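Local coordinates for protein trimethylamine-N-oxide reductase (Haemophilus influenzae, PDB 7L5I) that probably reduces trimethylamine N-oxide and related oxides at a molybdenum centre carried by two molybdopterin guanine dinucleotide cofactors, at residues A40-G43 with S44-V47; Q180-M183 with P184-G188; Q195-W199 with E200-E204; V366-A369 with S370-Q374. One frame throughout, in Å; residues are numbered along the deposited sequence.

Contact 1 of 4, residues A40-G43 with S44-V47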
ATOM      1  N   ALA A  40      11.172 -12.927   0.577  1.00 11.99           N
ATOM      2  CA  ALA A  40      10.462 -11.906  -0.177  1.00 12.82           C
ATOM      3  C   ALA A  40       9.508 -11.192   0.777  1.00 12.70           C
ATOM      4  O   ALA A  40       9.381 -11.567   1.939  1.00 12.17           O
ATOM      5  CB  ALA A  40       9.692 -12.494  -1.362  1.00 13.65           C
ATOM      6  N   HIS A  41       8.815 -10.155   0.267  1.00 12.45           N
ATOM      7  CA  HIS A  41       7.785  -9.523   1.083  1.00 11.85           C
ATOM      8  C   HIS A  41       6.805 -10.574   1.599  1.00 10.70           C
ATOM      9  O   HIS A  41       6.267 -10.449   2.708  1.00 11.93           O
ATOM     10  CB  HIS A  41       7.045  -8.481   0.264  1.00 10.52           C
ATOM     11  CG  HIS A  41       7.823  -7.245  -0.060  1.00 11.11           C
ATOM     12  ND1 HIS A  41       8.408  -6.445   0.899  1.00 12.73           N
ATOM     13  CD2 HIS A  41       8.070  -6.645  -1.249  1.00 10.32           C
ATOM     14  CE1 HIS A  41       8.958  -5.394   0.318  1.00 13.42           C
ATOM     15  NE2 HIS A  41       8.758  -5.490  -0.985  1.00 11.66           N
ATOM     16  N   TRP A  42       6.570 -11.625   0.809  1.00 11.90           N
ATOM     17  CA  TRP A  42       5.637 -12.689   1.153  1.00 12.62           C
ATOM     18  C   TRP A  42       6.298 -13.855   1.926  1.00 12.85           C
ATOM     19  O   TRP A  42       5.719 -14.944   1.995  1.00 14.16           O
ATOM     20  CB  TRP A  42       4.931 -13.189  -0.134  1.00 12.13           C
ATOM     21  CG  TRP A  42       5.823 -13.346  -1.338  1.00 11.34           C
ATOM     22  CD1 TRP A  42       6.567 -14.437  -1.650  1.00 12.79           C
ATOM     23  CD2 TRP A  42       6.067 -12.382  -2.386  1.00 11.33           C
ATOM     24  NE1 TRP A  42       7.264 -14.226  -2.807  1.00 12.11           N
ATOM     25  CE2 TRP A  42       6.969 -12.975  -3.290  1.00 11.68           C
ATOM     26  CE3 TRP A  42       5.585 -11.095  -2.657  1.00 11.53           C
ATOM     27  CZ2 TRP A  42       7.421 -12.323  -4.421  1.00 13.31           C
ATOM     28  CZ3 TRP A  42       6.063 -10.431  -3.775  1.00 12.36           C
ATOM     29  CH2 TRP A  42       6.960 -11.052  -4.657  1.00 12.61           C
ATOM     30  N   GLY A  43       7.446 -13.633   2.569  1.00 11.22           N
ATOM     31  CA  GLY A  43       7.940 -14.534   3.592  1.00 13.08           C
ATOM     32  C   GLY A  43       9.301 -15.129   3.272  1.00 14.13           C
ATOM     33  O   GLY A  43       9.867 -14.931   2.207  1.00 14.43           O
ATOM     34  N   SER A  44       9.789 -15.921   4.225  1.00 13.68           N
ATOM     35  CA  SER A  44      10.999 -16.710   4.002  1.00 11.29           C
ATOM     36  C   SER A  44      10.680 -17.859   3.054  1.00 13.72           C
ATOM     37  O   SER A  44       9.690 -18.566   3.241  1.00 14.80           O
ATOM     38  CB  SER A  44      11.517 -17.227   5.346  1.00 15.80           C
ATOM     39  OG  SER A  44      12.753 -17.941   5.215  1.00 18.84           O
ATOM     40  N   ILE A  45      11.545 -18.071   2.063  1.00 13.82           N
ATOM     41  CA  ILE A  45      11.277 -18.981   0.950  1.00 12.44           C
ATOM     42  C   ILE A  45      12.385 -20.028   0.877  1.00 15.85           C
ATOM     43  O   ILE A  45      13.567 -19.666   0.867  1.00 16.60           O
ATOM     44  CB  ILE A  45      11.233 -18.218  -0.392  1.00 16.97           C
ATOM     45  CG1 ILE A  45      10.261 -17.055  -0.341  1.00 21.63           C
ATOM     46  CG2 ILE A  45      10.895 -19.170  -1.544  1.00 15.39           C
ATOM     47  CD1 ILE A  45       8.939 -17.403   0.122  1.00 25.71           C
ATOM     48  N   GLY A  46      12.018 -21.284   0.764  1.00 14.81           N
ATOM     49  CA  GLY A  46      12.970 -22.336   0.456  1.00 14.24           C
ATOM     50  C   GLY A  46      12.885 -22.643  -1.024  1.00 13.60           C
ATOM     51  O   GLY A  46      11.814 -22.973  -1.538  1.00 14.44           O
ATOM     52  N   VAL A  47      14.026 -22.536  -1.708  1.00 16.02           N
ATOM     53  CA  VAL A  47      14.089 -22.680  -3.166  1.00 15.07           C
ATOM     54  C   VAL A  47      14.921 -23.913  -3.489  1.00 13.57           C
ATOM     55  O   VAL A  47      16.081 -23.991  -3.098  1.00 14.80           O
ATOM     56  CB  VAL A  47      14.694 -21.436  -3.846  1.00 16.42           C
ATOM     57  CG1 VAL A  47      14.631 -21.583  -5.339  1.00 14.68           C
ATOM     58  CG2 VAL A  47      13.957 -20.182  -3.415  1.00 14.86           C
TER
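I45 folds its ethyl arm back onto the peptide that follows G43, just after the chain has turned. Its CG1 lies 3.3 Å from G43 O, and CD1 stays at almost the same separation from that oxygen. The placement follows from chi1 of -53°, which sets CG1 beside the backbone N and anti to the carbonyl carbon; the second bend then swings CD1 round toward the turn. From there I45 CD1 meets W42 CD1 at 4.2 Å, an apolar touch at the limit of van der Waals range in which the two side chains cross obliquely. W42 stands over the turn because its CG sits between backbone N and carbonyl carbon (chi1 42°), and A40 CB lies 3.3 Å above one indole face of W42, displaced toward the rim. Behind these side chains is a type I turn, A40 to G43, with H41 and W42 at its corner. Two backbone bonds close it: A40 N to G43 O at 2.9 Å and G43 N to A40 O at the same length, the paired bonds of a two-residue beta hairpin. G43 leaves the turn with a phi of 120°, a region where a side chain would press on the preceding carbonyl oxygen. At the corner H41 is anchored by M225 O and by W144 O, and its ring meets W144 edge-to-face; W144 lines the pocket of the active-site oxygen. The hairpin joins strand 35-40 to strand 43-50, the central member of a three-stranded antiparallel sheet, with S57 of strand 53-59 against I45.

Contact 2 of 4, residues Q180-M183 with P184-G188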
ATOM      1  N   GLN A 180      -2.363   9.147   7.940  1.00 12.08           N
ATOM      2  CA  GLN A 180      -1.101   9.492   8.576  1.00 14.79           C
ATOM      3  C   GLN A 180      -0.926  10.982   8.787  1.00 16.28           C
ATOM      4  O   GLN A 180       0.009  11.383   9.500  1.00 14.85           O
ATOM      5  CB  GLN A 180       0.073   8.937   7.774  1.00 12.72           C
ATOM      6  CG  GLN A 180       0.491   9.754   6.560  1.00 16.79           C
ATOM      7  CD  GLN A 180       1.695   9.125   5.854  1.00 20.70           C
ATOM      8  OE1 GLN A 180       2.741   9.754   5.678  1.00 19.31           O
ATOM      9  NE2 GLN A 180       1.531   7.883   5.439  1.00 16.75           N
ATOM     10  N   VAL A 181      -1.787  11.804   8.205  1.00 14.35           N
ATOM     11  CA  VAL A 181      -1.760  13.247   8.426  1.00 15.12           C
ATOM     12  C   VAL A 181      -2.759  13.663   9.502  1.00 13.96           C
ATOM     13  O   VAL A 181      -2.459  14.540  10.313  1.00 16.51           O
ATOM     14  CB  VAL A 181      -2.025  13.999   7.105  1.00 15.80           C
ATOM     15  CG1 VAL A 181      -2.215  15.493   7.346  1.00 18.47           C
ATOM     16  CG2 VAL A 181      -0.850  13.798   6.130  1.00 18.11           C
ATOM     17  N   ILE A 182      -3.943  13.038   9.534  1.00 14.55           N
ATOM     18  CA  ILE A 182      -4.910  13.411  10.571  1.00 13.88           C
ATOM     19  C   ILE A 182      -4.539  12.805  11.932  1.00 15.43           C
ATOM     20  O   ILE A 182      -4.756  13.449  12.965  1.00 15.22           O
ATOM     21  CB  ILE A 182      -6.340  13.042  10.103  1.00 12.59           C
ATOM     22  CG1 ILE A 182      -7.395  13.545  11.090  1.00 15.82           C
ATOM     23  CG2 ILE A 182      -6.542  11.562   9.898  1.00 15.17           C
ATOM     24  CD1 ILE A 182      -7.375  15.027  11.333  1.00 18.85           C
ATOM     25  N   MET A 183      -3.959  11.608  11.977  1.00 13.81           N
ATOM     26  CA  MET A 183      -3.685  11.001  13.276  1.00 14.16           C
ATOM     27  C   MET A 183      -2.703  11.806  14.122  1.00 11.82           C
ATOM     28  O   MET A 183      -2.922  11.908  15.341  1.00 13.91           O
ATOM     29  CB  MET A 183      -3.212   9.555  13.091  1.00 12.68           C
ATOM     30  CG  MET A 183      -4.351   8.593  12.734  1.00 14.79           C
ATOM     31  SD  MET A 183      -5.718   8.456  13.939  1.00 18.93           S
ATOM     32  CE  MET A 183      -7.020   9.453  13.235  1.00 16.33           C
ATOM     33  N   PRO A 184      -1.649  12.427  13.577  1.00 11.72           N
ATOM     34  CA  PRO A 184      -0.837  13.303  14.432  1.00 14.99           C
ATOM     35  C   PRO A 184      -1.629  14.429  15.089  1.00 13.94           C
ATOM     36  O   PRO A 184      -1.288  14.815  16.219  1.00 16.56           O
ATOM     37  CB  PRO A 184       0.236  13.828  13.474  1.00 17.18           C
ATOM     38  CG  PRO A 184       0.424  12.691  12.506  1.00 17.17           C
ATOM     39  CD  PRO A 184      -0.999  12.149  12.285  1.00 12.74           C
ATOM     40  N   HIS A 185      -2.646  14.982  14.426  1.00 15.22           N
ATOM     41  CA  HIS A 185      -3.480  16.017  15.035  1.00 15.24           C
ATOM     42  C   HIS A 185      -4.418  15.463  16.107  1.00 16.08           C
ATOM     43  O   HIS A 185      -4.840  16.199  16.998  1.00 19.30           O
ATOM     44  CB  HIS A 185      -4.344  16.719  13.966  1.00 13.64           C
ATOM     45  CG  HIS A 185      -3.569  17.557  13.001  1.00 14.00           C
ATOM     46  ND1 HIS A 185      -2.830  18.656  13.394  1.00 18.10           N
ATOM     47  CD2 HIS A 185      -3.428  17.467  11.655  1.00 18.08           C
ATOM     48  CE1 HIS A 185      -2.277  19.215  12.325  1.00 22.19           C
ATOM     49  NE2 HIS A 185      -2.616  18.506  11.259  1.00 17.72           N
ATOM     50  N   VAL A 186      -4.807  14.196  15.991  1.00 13.37           N
ATOM     51  CA  VAL A 186      -5.806  13.615  16.887  1.00 15.47           C
ATOM     52  C   VAL A 186      -5.157  12.905  18.057  1.00 14.17           C
ATOM     53  O   VAL A 186      -5.658  12.979  19.183  1.00 13.25           O
ATOM     54  CB  VAL A 186      -6.698  12.657  16.071  1.00 12.04           C
ATOM     55  CG1 VAL A 186      -7.661  11.947  16.964  1.00 12.12           C
ATOM     56  CG2 VAL A 186      -7.395  13.423  14.939  1.00 16.43           C
ATOM     57  N   LEU A 187      -4.061  12.182  17.795  1.00 13.36           N
ATOM     58  CA  LEU A 187      -3.403  11.350  18.790  1.00 14.91           C
ATOM     59  C   LEU A 187      -1.969  11.752  19.098  1.00 15.57           C
ATOM     60  O   LEU A 187      -1.407  11.235  20.065  1.00 15.64           O
ATOM     61  CB  LEU A 187      -3.379   9.881  18.333  1.00 14.01           C
ATOM     62  CG  LEU A 187      -4.772   9.257  18.183  1.00 12.78           C
ATOM     63  CD1 LEU A 187      -4.674   7.897  17.531  1.00 16.28           C
ATOM     64  CD2 LEU A 187      -5.497   9.144  19.525  1.00 17.01           C
ATOM     65  N   GLY A 188      -1.369  12.638  18.314  1.00 13.93           N
ATOM     66  CA  GLY A 188       0.003  13.036  18.535  1.00 13.02           C
ATOM     67  C   GLY A 188       1.027  12.044  18.062  1.00 19.27           C
ATOM     68  O   GLY A 188       2.189  12.120  18.468  1.00 21.17           O
TER
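M183 and L187 stand side by side, one turn apart, in the proline-kinked alpha-helix 179-187. The sulfur of M183 is the bump here: SD rests 3.8 Å from L187 CD1, while CE folds back over V186 toward its CB. Bends at chi2 (-60°) and chi3 keep the thioether curled over this hollow instead of extended away from the helix. Next to it I182 sends CG1 and CD1 against V186 CG2, with CG1 3.9 Å off, and that methyl also nestles over I182 O. W363 of helix 359-372 closes on both I182 and V186.

P184 supplies the kink. Having no N-H, it cannot bond Q180 O, and its CD instead sits in that position, 3.1 Å from the oxygen, with ring atom CG pressed close to the same oxygen. The following turn is irregular, consistent with the kink: I182 O receives only weak bonds, from H185 N and V186 N. H185 turns its ring past V181 O, with CD2 nearest, and its NE2 is held by N445. G188 is the first residue to leave helical backbone angles, with a positive phi that favours a glycine, and its N makes a weak bond to M183 O. The regular bond of this turn runs from L187 N to M183 O, 2.7 Å long and 167° at the hydrogen.

Contact 3 of 4, residues Q195-W199 with E200-E204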
ATOM      1  N   GLN A 195       3.236  -0.451  16.708  1.00 12.97           N
ATOM      2  CA  GLN A 195       2.807  -1.736  17.263  1.00 13.61           C
ATOM      3  C   GLN A 195       1.449  -1.615  17.946  1.00 12.49           C
ATOM      4  O   GLN A 195       1.126  -0.589  18.562  1.00 14.05           O
ATOM      5  CB  GLN A 195       3.875  -2.255  18.244  1.00 16.18           C
ATOM      6  CG  GLN A 195       3.515  -3.542  18.962  1.00 13.66           C
ATOM      7  CD  GLN A 195       3.353  -4.735  18.048  1.00 13.36           C
ATOM      8  OE1 GLN A 195       2.438  -4.789  17.241  1.00 13.34           O
ATOM      9  NE2 GLN A 195       4.268  -5.707  18.169  1.00 12.97           N
ATOM     10  N   GLN A 196       0.656  -2.673  17.823  1.00 13.21           N
ATOM     11  CA  GLN A 196      -0.703  -2.744  18.328  1.00 14.81           C
ATOM     12  C   GLN A 196      -0.743  -3.484  19.659  1.00 11.49           C
ATOM     13  O   GLN A 196       0.191  -4.196  20.031  1.00 12.58           O
ATOM     14  CB  GLN A 196      -1.612  -3.469  17.317  1.00 11.41           C
ATOM     15  CG  GLN A 196      -1.452  -3.037  15.888  1.00 15.32           C
ATOM     16  CD  GLN A 196      -2.145  -1.745  15.646  1.00 17.57           C
ATOM     17  OE1 GLN A 196      -3.362  -1.715  15.407  1.00 21.81           O
ATOM     18  NE2 GLN A 196      -1.403  -0.654  15.767  1.00 16.74           N
ATOM     19  N   THR A 197      -1.859  -3.329  20.369  1.00 12.51           N
ATOM     20  CA  THR A 197      -2.110  -4.179  21.511  1.00 11.64           C
ATOM     21  C   THR A 197      -1.832  -5.629  21.159  1.00 12.73           C
ATOM     22  O   THR A 197      -2.225  -6.114  20.096  1.00 12.63           O
ATOM     23  CB  THR A 197      -3.542  -4.026  21.995  1.00 13.08           C
ATOM     24  OG1 THR A 197      -3.662  -2.741  22.618  1.00 14.73           O
ATOM     25  CG2 THR A 197      -3.883  -5.132  22.999  1.00 14.05           C
ATOM     26  N   SER A 198      -1.162  -6.316  22.070  1.00 13.50           N
ATOM     27  CA  SER A 198      -0.771  -7.695  21.829  1.00 12.61           C
ATOM     28  C   SER A 198      -1.939  -8.559  21.379  1.00 11.62           C
ATOM     29  O   SER A 198      -3.006  -8.584  21.998  1.00 13.05           O
ATOM     30  CB  SER A 198      -0.178  -8.319  23.086  1.00 14.74           C
ATOM     31  OG  SER A 198       0.013  -9.715  22.890  1.00 14.72           O
ATOM     32  N   TRP A 199      -1.679  -9.366  20.355  1.00 11.90           N
ATOM     33  CA  TRP A 199      -2.667 -10.366  19.946  1.00 13.21           C
ATOM     34  C   TRP A 199      -2.995 -11.348  21.070  1.00 14.79           C
ATOM     35  O   TRP A 199      -4.102 -11.870  21.120  1.00 15.20           O
ATOM     36  CB  TRP A 199      -2.156 -11.142  18.730  1.00 15.39           C
ATOM     37  CG  TRP A 199      -2.856 -10.805  17.440  1.00 14.04           C
ATOM     38  CD1 TRP A 199      -2.317 -10.192  16.342  1.00 15.05           C
ATOM     39  CD2 TRP A 199      -4.235 -11.061  17.123  1.00 13.78           C
ATOM     40  NE1 TRP A 199      -3.282 -10.064  15.358  1.00 15.23           N
ATOM     41  CE2 TRP A 199      -4.454 -10.606  15.814  1.00 14.31           C
ATOM     42  CE3 TRP A 199      -5.293 -11.661  17.819  1.00 11.15           C
ATOM     43  CZ2 TRP A 199      -5.709 -10.710  15.189  1.00 13.66           C
ATOM     44  CZ3 TRP A 199      -6.524 -11.785  17.189  1.00 16.84           C
ATOM     45  CH2 TRP A 199      -6.717 -11.291  15.904  1.00 15.97           C
ATOM     46  N   GLU A 200      -2.049 -11.635  21.976  1.00 13.17           N
ATOM     47  CA  GLU A 200      -2.398 -12.502  23.099  1.00 15.85           C
ATOM     48  C   GLU A 200      -3.456 -11.852  23.982  1.00 17.50           C
ATOM     49  O   GLU A 200      -4.321 -12.546  24.538  1.00 19.10           O
ATOM     50  CB  GLU A 200      -1.162 -12.842  23.935  1.00 14.79           C
ATOM     51  CG  GLU A 200      -0.115 -13.663  23.174  1.00 17.39           C
ATOM     52  CD  GLU A 200      -0.595 -15.070  22.772  1.00 30.32           C
ATOM     53  OE1 GLU A 200      -1.611 -15.552  23.321  1.00 32.27           O
ATOM     54  OE2 GLU A 200       0.064 -15.705  21.913  1.00 29.13           O
ATOM     55  N   SER A 201      -3.419 -10.529  24.109  1.00 15.97           N
ATOM     56  CA  SER A 201      -4.454  -9.814  24.855  1.00 14.36           C
ATOM     57  C   SER A 201      -5.801  -9.893  24.142  1.00 16.20           C
ATOM     58  O   SER A 201      -6.839 -10.043  24.792  1.00 19.14           O
ATOM     59  CB  SER A 201      -4.009  -8.369  25.055  1.00 18.62           C
ATOM     60  OG  SER A 201      -4.956  -7.569  25.747  1.00 20.32           O
ATOM     61  N   ILE A 202      -5.806  -9.757  22.806  1.00 16.85           N
ATOM     62  CA  ILE A 202      -7.046  -9.898  22.048  0.50 14.83           C
ATOM     63  C   ILE A 202      -7.628 -11.300  22.258  1.00 16.29           C
ATOM     64  O   ILE A 202      -8.816 -11.467  22.561  1.00 16.54           O
ATOM     65  CB  ILE A 202      -6.801  -9.641  20.549  0.50 15.23           C
ATOM     66  CG1 ILE A 202      -6.165  -8.270  20.285  0.50 19.37           C
ATOM     67  CG2 ILE A 202      -8.107  -9.767  19.752  0.50 17.47           C
ATOM     68  CD1 ILE A 202      -6.832  -7.132  20.964  0.50 20.81           C
ATOM     69  N   LEU A 203      -6.792 -12.328  22.094  1.00 16.10           N
ATOM     70  CA  LEU A 203      -7.292 -13.695  22.196  1.00 16.18           C
ATOM     71  C   LEU A 203      -7.923 -13.944  23.552  1.00 20.05           C
ATOM     72  O   LEU A 203      -8.961 -14.589  23.658  1.00 19.66           O
ATOM     73  CB  LEU A 203      -6.151 -14.689  21.975  1.00 17.25           C
ATOM     74  CG  LEU A 203      -5.532 -14.889  20.603  1.00 22.25           C
ATOM     75  CD1 LEU A 203      -4.468 -15.984  20.677  1.00 26.61           C
ATOM     76  CD2 LEU A 203      -6.596 -15.261  19.603  1.00 24.91           C
ATOM     77  N   GLU A 204      -7.302 -13.430  24.602  1.00 16.85           N
ATOM     78  CA  GLU A 204      -7.737 -13.676  25.962  1.00 20.52           C
ATOM     79  C   GLU A 204      -8.929 -12.818  26.344  1.00 21.54           C
ATOM     80  O   GLU A 204      -9.834 -13.291  27.041  1.00 21.58           O
ATOM     81  CB  GLU A 204      -6.531 -13.410  26.882  1.00 25.66           C
ATOM     82  CG  GLU A 204      -6.775 -13.577  28.350  1.00 45.58           C
ATOM     83  CD  GLU A 204      -5.511 -13.318  29.158  1.00 67.46           C
ATOM     84  OE1 GLU A 204      -4.770 -12.369  28.824  1.00 61.21           O
ATOM     85  OE2 GLU A 204      -5.250 -14.076  30.116  1.00 71.95           O
TER
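S198 holds its OG anti to the backbone N (chi1 171°), which swings the hydroxyl forward over the first turn of helix 199-205. There it accepts from E200 N at 3.0 Å, the N-cap bond of the helix; the 135° angle at the hydrogen shows a bent approach. The same OG also reaches K607 O, so the cap is tied to a distant part of the chain. The carbonyl of the same residue, S198 O, receives I202 N from one turn on, at 3.1 Å and in its carbonyl plane, and W199 O accepts L203 N at 2.9 Å in a nearly straight bond. Together they start the helical series of bonds from the capping residue onward.

The chi1 of W199, -108°, lies away from the usual staggered values and lays the benzo part of the indole alongside the next turn. Its CZ3 meets I202 CG2 at 3.6 Å, though I202 is modelled in two conformers and that distance belongs to one of them. W199 CE3 reaches L203 CD2 at 4.2 Å, and the pyrrole side points back toward the loop. On the other flank of the helix start, T197 CG2 lies 3.8 Å from both CB and OG of S201, while T197 OG1 bonds the N of R611.

Farther out, Y234 of helix 230-240 stacks on W199, and its OH bonds OE2 of E200. F238 of that helix packs against W199, I202 and L203, and M347 and M345 of strand 344-348 meet W199 and I202, so that helix 199-205 packs against both.

Contact 4 of 4, residues V366-A369 with S370-Q374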
ATOM      1  N   VAL A 366     -11.662   6.619  15.712  1.00 12.01           N
ATOM      2  CA  VAL A 366     -11.061   6.916  17.014  1.00 12.55           C
ATOM      3  C   VAL A 366     -12.070   7.597  17.930  1.00 13.74           C
ATOM      4  O   VAL A 366     -12.104   7.350  19.141  1.00 14.72           O
ATOM      5  CB  VAL A 366      -9.800   7.776  16.821  1.00 16.06           C
ATOM      6  CG1 VAL A 366      -9.311   8.298  18.150  1.00 16.09           C
ATOM      7  CG2 VAL A 366      -8.753   6.945  16.156  1.00 15.15           C
ATOM      8  N   THR A 367     -12.908   8.462  17.362  1.00 11.73           N
ATOM      9  CA  THR A 367     -13.973   9.104  18.136  1.00 13.19           C
ATOM     10  C   THR A 367     -14.974   8.072  18.643  1.00 16.46           C
ATOM     11  O   THR A 367     -15.374   8.083  19.817  1.00 13.58           O
ATOM     12  CB  THR A 367     -14.657  10.150  17.251  1.00 14.56           C
ATOM     13  OG1 THR A 367     -13.730  11.201  16.925  1.00 13.69           O
ATOM     14  CG2 THR A 367     -15.862  10.765  17.927  1.00 15.07           C
ATOM     15  N   LEU A 368     -15.389   7.153  17.775  1.00 14.52           N
ATOM     16  CA  LEU A 368     -16.273   6.075  18.212  1.00 13.80           C
ATOM     17  C   LEU A 368     -15.637   5.233  19.318  1.00 13.39           C
ATOM     18  O   LEU A 368     -16.279   4.931  20.337  1.00 14.27           O
ATOM     19  CB  LEU A 368     -16.657   5.214  17.003  1.00 14.53           C
ATOM     20  CG  LEU A 368     -17.573   4.052  17.301  1.00 15.94           C
ATOM     21  CD1 LEU A 368     -18.890   4.541  17.916  1.00 17.92           C
ATOM     22  CD2 LEU A 368     -17.842   3.233  16.039  1.00 15.22           C
ATOM     23  N   ALA A 369     -14.368   4.841  19.142  1.00 13.18           N
ATOM     24  CA  ALA A 369     -13.671   4.079  20.163  1.00 12.17           C
ATOM     25  C   ALA A 369     -13.591   4.853  21.478  1.00 14.84           C
ATOM     26  O   ALA A 369     -13.676   4.256  22.567  1.00 13.58           O
ATOM     27  CB  ALA A 369     -12.261   3.716  19.662  1.00 12.65           C
ATOM     28  N   SER A 370     -13.435   6.174  21.398  1.00 15.95           N
ATOM     29  CA  SER A 370     -13.414   7.008  22.598  1.00 13.25           C
ATOM     30  C   SER A 370     -14.757   6.982  23.300  1.00 14.10           C
ATOM     31  O   SER A 370     -14.821   6.890  24.530  1.00 14.43           O
ATOM     32  CB  SER A 370     -13.043   8.448  22.231  1.00 14.00           C
ATOM     33  OG  SER A 370     -11.699   8.498  21.730  1.00 16.81           O
ATOM     34  N   MET A 371     -15.840   7.061  22.535  1.00 14.52           N
ATOM     35  CA  MET A 371     -17.167   7.003  23.141  1.00 15.15           C
ATOM     36  C   MET A 371     -17.446   5.653  23.795  1.00 15.75           C
ATOM     37  O   MET A 371     -18.140   5.586  24.816  1.00 16.78           O
ATOM     38  CB  MET A 371     -18.225   7.313  22.081  1.00 12.66           C
ATOM     39  CG  MET A 371     -18.155   8.706  21.550  1.00 14.32           C
ATOM     40  SD  MET A 371     -19.352   9.133  20.273  1.00 17.43           S
ATOM     41  CE  MET A 371     -20.881   9.080  21.230  1.00 19.34           C
ATOM     42  N   LEU A 372     -16.915   4.565  23.231  1.00 14.76           N
ATOM     43  CA  LEU A 372     -17.060   3.257  23.849  1.00 14.72           C
ATOM     44  C   LEU A 372     -16.230   3.141  25.113  1.00 16.40           C
ATOM     45  O   LEU A 372     -16.601   2.399  26.024  1.00 18.08           O
ATOM     46  CB  LEU A 372     -16.652   2.178  22.852  1.00 14.28           C
ATOM     47  CG  LEU A 372     -17.588   2.017  21.657  1.00 16.14           C
ATOM     48  CD1 LEU A 372     -16.954   1.120  20.630  1.00 18.59           C
ATOM     49  CD2 LEU A 372     -18.868   1.421  22.151  1.00 16.20           C
ATOM     50  N   GLY A 373     -15.092   3.828  25.173  1.00 15.31           N
ATOM     51  CA  GLY A 373     -14.377   3.975  26.425  1.00 16.29           C
ATOM     52  C   GLY A 373     -13.454   2.846  26.810  1.00 17.48           C
ATOM     53  O   GLY A 373     -13.057   2.762  27.976  1.00 17.61           O
ATOM     54  N   GLN A 374     -13.075   1.984  25.862  1.00 16.77           N
ATOM     55  CA  GLN A 374     -12.280   0.797  26.168  1.00 14.71           C
ATOM     56  C   GLN A 374     -10.824   0.944  25.730  1.00 15.32           C
ATOM     57  O   GLN A 374     -10.053  -0.014  25.835  1.00 15.70           O
ATOM     58  CB  GLN A 374     -12.924  -0.427  25.516  1.00 15.17           C
ATOM     59  CG  GLN A 374     -14.354  -0.668  25.935  1.00 17.17           C
ATOM     60  CD  GLN A 374     -15.011  -1.732  25.087  1.00 19.45           C
ATOM     61  OE1 GLN A 374     -14.336  -2.592  24.538  1.00 19.36           O
ATOM     62  NE2 GLN A 374     -16.330  -1.669  24.971  1.00 19.02           N
TER
HETATM   63  O   HOH W   1     -13.060   1.694  23.010  1.00 14.42           O
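S370 grips the flat peptide carbonyl of V366 from both faces. Its N lies 2.9 Å from V366 O, tilted 28° from the carbonyl plane, and its OG comes to the same oxygen at 2.9 Å from the opposite face, tilted 33°. This is the serine-to-carbonyl bond seen inside alpha-helices, here in helix 359-372, which links strands 344-348 and 381-383 in a beta-alpha-beta unit. With chi1 at -65° OG stands beside its own N, facing the carbonyl one turn back. V366 O therefore carries two donors, and the bond fixes the rotation of the buried hydroxyl group.

The next carbonyls are met nearer their planes: M371 N bonds T367 O at 2.9 Å, and L372 N bonds L368 O at 3.0 Å. Side chains follow the same turn, with L368 CG 4.5 Å from L372 CD1 and M371 CG lying over T367 O. Outward, M371 packs against A279 and V283 of helix 271-284 and L307 of helix 300-307.

The helix ends at G373, whose positive phi turns the chain away. Q374 then locks the exit, its OE1 taking T344 N and its NE2 giving to F339 O and K342 O. A369 O takes both the last helical N-H, from G373 N at 3.0 Å, and a water, which donates to A369 O at 2.7 Å and accepts from Q374 N at 2.9 Å.

Contacts 2 and 4 meet directly: M183 SD lies 4.1 Å from V366 CG2, and V186 and L187 also touch V366, so helices 179-187 and 359-372 pack together. Contact 3 is close to both without touching, its nearest atoms about 9 Å from contact 2 and 8 Å from contact 4. Contact 1 stands apart, with its centre 34 Å from that of contact 2 and on the opposite side of the chain's centre. Even so, the side chain of W42 comes within about 7 Å of a cofactor dinucleotide and about 13 Å of the molybdenum. At contact 2, the side chain of Q180 lies about 8 Å from the active-site oxygen, whereas the side chains of W199 and L368 are about 14 and 12 Å from the cofactor.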